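Local coordinates for serine protease inhibitor 4, isoform B (Drosophila melanogaster, PDB 4P0O), which probably inhibits serine- and cysteine-type endopeptidases as a serpin, at residues 5-10 against 365-370. Numbering follows the deposited sequence.
Sequences AAHQEF and VHQKDL
His7 swings its CG opposite the backbone N (chi1 167°) and reaches out from the first turn of helix 6-28, while Asp369 tucks its CG between backbone N and carbonyl carbon (chi1 65°); these torsions help bring the ring and the carboxylate together, their planes 24° apart. His7 NE2 donates to Asp369 OD1 at 2.8 Å, close to the ring plane and into the syn lone pair. The other oxygen, Asp369 OD2, takes a hydrogen from a water that also donates to Gln8 O, adding a bridge to the helix backbone. Gln367 brings OE1 over one face of the imidazole, toward its rim; this OE1 sits 3.2 Å from His7 NE2, but the angle is too poor for a hydrogen bond. At the ring edge His7 CE1 meets His366 ND1 at 3.7 Å. Leu370 CD1 touches both His7 CE1, at 3.8 Å, and Phe10 CD1. With His7 cut back to an alanine, Asp369 OD1 would probably lose this donor and a gap would open under Gln367 OE1. Phe10 also packs edge-to-face on Phe78, and His366 on Tyr85, both from helix 71-86. His366 O accepts from the backbone N of both Asp369 and Leu370, two residues set against one: the classic beta bulge, in the hairpin of strands 360-366 and 370-377, here pinned to the N-terminal helix of the serpin fold.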
loop_
_atom_site.group_PDB
_atom_site.type_symbol
_atom_site.label_atom_id
_atom_site.label_comp_id
_atom_site.label_asym_id
_atom_site.label_seq_id
_atom_site.Cartn_x
_atom_site.Cartn_y
_atom_site.Cartn_z
ATOM N N ALA A 5 -0.119 -19.570 11.078
ATOM C CA ALA A 5 0.909 -19.119 12.009
ATOM C C ALA A 5 0.976 -17.593 12.027
ATOM O O ALA A 5 -0.016 -16.920 11.733
ATOM C CB ALA A 5 2.265 -19.721 11.638
ATOM N N ALA A 6 2.139 -17.050 12.377
ATOM C CA ALA A 6 2.312 -15.607 12.476
ATOM C C ALA A 6 2.112 -14.925 11.125
ATOM O O ALA A 6 1.460 -13.890 11.061
ATOM C CB ALA A 6 3.679 -15.270 13.030
ATOM N N HIS A 7 2.691 -15.490 10.066
ATOM C CA HIS A 7 2.559 -14.903 8.739
ATOM C C HIS A 7 1.100 -14.857 8.354
ATOM O O HIS A 7 0.627 -13.832 7.900
ATOM C CB HIS A 7 3.325 -15.679 7.663
ATOM C CG HIS A 7 2.952 -15.274 6.267
ATOM N ND1 HIS A 7 3.696 -14.380 5.526
ATOM C CD2 HIS A 7 1.894 -15.617 5.488
ATOM C CE1 HIS A 7 3.124 -14.204 4.345
ATOM N NE2 HIS A 7 2.022 -14.935 4.302
ATOM N N GLN A 8 0.397 -15.973 8.525
ATOM C CA GLN A 8 -0.989 -16.039 8.084
ATOM C C GLN A 8 -1.874 -15.071 8.859
ATOM O O GLN A 8 -2.747 -14.437 8.268
ATOM C CB GLN A 8 -1.542 -17.464 8.196
ATOM C CG GLN A 8 -0.844 -18.446 7.262
ATOM C CD GLN A 8 0.429 -19.025 7.845
ATOM O OE1 GLN A 8 0.821 -18.703 8.970
ATOM N NE2 GLN A 8 1.082 -19.893 7.080
ATOM N N GLU A 9 -1.652 -14.939 10.145
ATOM C CA GLU A 9 -2.431 -14.009 10.908
ATOM C C GLU A 9 -2.117 -12.564 10.519
ATOM O O GLU A 9 -2.983 -11.790 10.357
ATOM C CB GLU A 9 -2.216 -14.192 12.393
ATOM C CG GLU A 9 -3.261 -13.508 13.234
ATOM C CD GLU A 9 -2.846 -13.316 14.684
ATOM O OE1 GLU A 9 -1.645 -13.147 14.980
ATOM O OE2 GLU A 9 -3.726 -13.328 15.542
ATOM N N PHE A 10 -0.849 -12.251 10.384
ATOM C CA PHE A 10 -0.440 -10.916 9.973
ATOM C C PHE A 10 -1.101 -10.578 8.632
ATOM O O PHE A 10 -1.637 -9.477 8.442
ATOM C CB PHE A 10 1.093 -10.810 9.857
ATOM C CG PHE A 10 1.581 -9.437 9.501
ATOM C CD1 PHE A 10 1.618 -9.021 8.179
ATOM C CD2 PHE A 10 1.994 -8.547 10.491
ATOM C CE1 PHE A 10 2.045 -7.751 7.840
ATOM C CE2 PHE A 10 2.422 -7.264 10.153
ATOM C CZ PHE A 10 2.441 -6.873 8.824
ATOM N N VAL A 365 0.594 -9.458 -4.437
ATOM C CA VAL A 365 0.567 -10.290 -3.229
ATOM C C VAL A 365 1.804 -11.150 -3.020
ATOM O O VAL A 365 2.422 -11.626 -3.968
ATOM C CB VAL A 365 -0.638 -11.249 -3.222
ATOM C CG1 VAL A 365 -1.931 -10.460 -3.109
ATOM C CG2 VAL A 365 -0.653 -12.093 -4.465
ATOM N N HIS A 366 2.122 -11.348 -1.749
ATOM C CA HIS A 366 3.147 -12.269 -1.300
ATOM C C HIS A 366 2.480 -13.543 -0.764
ATOM O O HIS A 366 1.580 -13.466 0.069
ATOM C CB HIS A 366 4.007 -11.592 -0.221
ATOM C CG HIS A 366 5.009 -12.497 0.421
ATOM N ND1 HIS A 366 5.173 -12.580 1.789
ATOM C CD2 HIS A 366 5.923 -13.336 -0.115
ATOM C CE1 HIS A 366 6.134 -13.440 2.065
ATOM N NE2 HIS A 366 6.609 -13.916 0.926
ATOM N N GLN A 367 2.916 -14.703 -1.249
ATOM C CA GLN A 367 2.427 -16.005 -0.752
ATOM C C GLN A 367 0.910 -16.091 -0.858
ATOM O O GLN A 367 0.257 -16.697 -0.024
ATOM C CB GLN A 367 2.855 -16.238 0.701
ATOM C CG GLN A 367 4.270 -16.696 0.887
ATOM C CD GLN A 367 4.576 -17.045 2.340
ATOM O OE1 GLN A 367 3.693 -17.446 3.098
ATOM N NE2 GLN A 367 5.830 -16.886 2.728
ATOM N N LYS A 368 0.377 -15.458 -1.890
ATOM C CA LYS A 368 -1.047 -15.473 -2.210
ATOM C C LYS A 368 -1.974 -14.798 -1.189
ATOM O O LYS A 368 -3.173 -14.729 -1.440
ATOM C CB LYS A 368 -1.526 -16.914 -2.392
ATOM C CG LYS A 368 -0.870 -17.660 -3.545
ATOM C CD LYS A 368 -1.334 -19.111 -3.604
ATOM C CE LYS A 368 -2.815 -19.225 -3.285
ATOM N NZ LYS A 368 -3.418 -20.512 -3.661
ATOM N N ASP A 369 -1.462 -14.324 -0.051
ATOM C CA ASP A 369 -2.369 -13.849 1.021
ATOM C C ASP A 369 -1.994 -12.503 1.655
ATOM O O ASP A 369 -2.806 -11.929 2.393
ATOM C CB ASP A 369 -2.502 -14.929 2.139
ATOM C CG ASP A 369 -1.203 -15.212 2.891
ATOM O OD1 ASP A 369 -0.142 -14.653 2.563
ATOM O OD2 ASP A 369 -1.241 -16.040 3.839
ATOM N N LEU A 370 -0.796 -11.999 1.376
ATOM C CA LEU A 370 -0.308 -10.780 2.006
ATOM C C LEU A 370 -0.209 -9.670 0.950
ATOM O O LEU A 370 0.633 -9.725 0.056
ATOM C CB LEU A 370 1.038 -11.027 2.677
ATOM C CG LEU A 370 1.462 -9.962 3.688
ATOM C CD1 LEU A 370 2.449 -10.526 4.686
ATOM C CD2 LEU A 370 2.065 -8.726 3.009
HETATM O O HOH W 1 -3.709 -15.234 5.629
#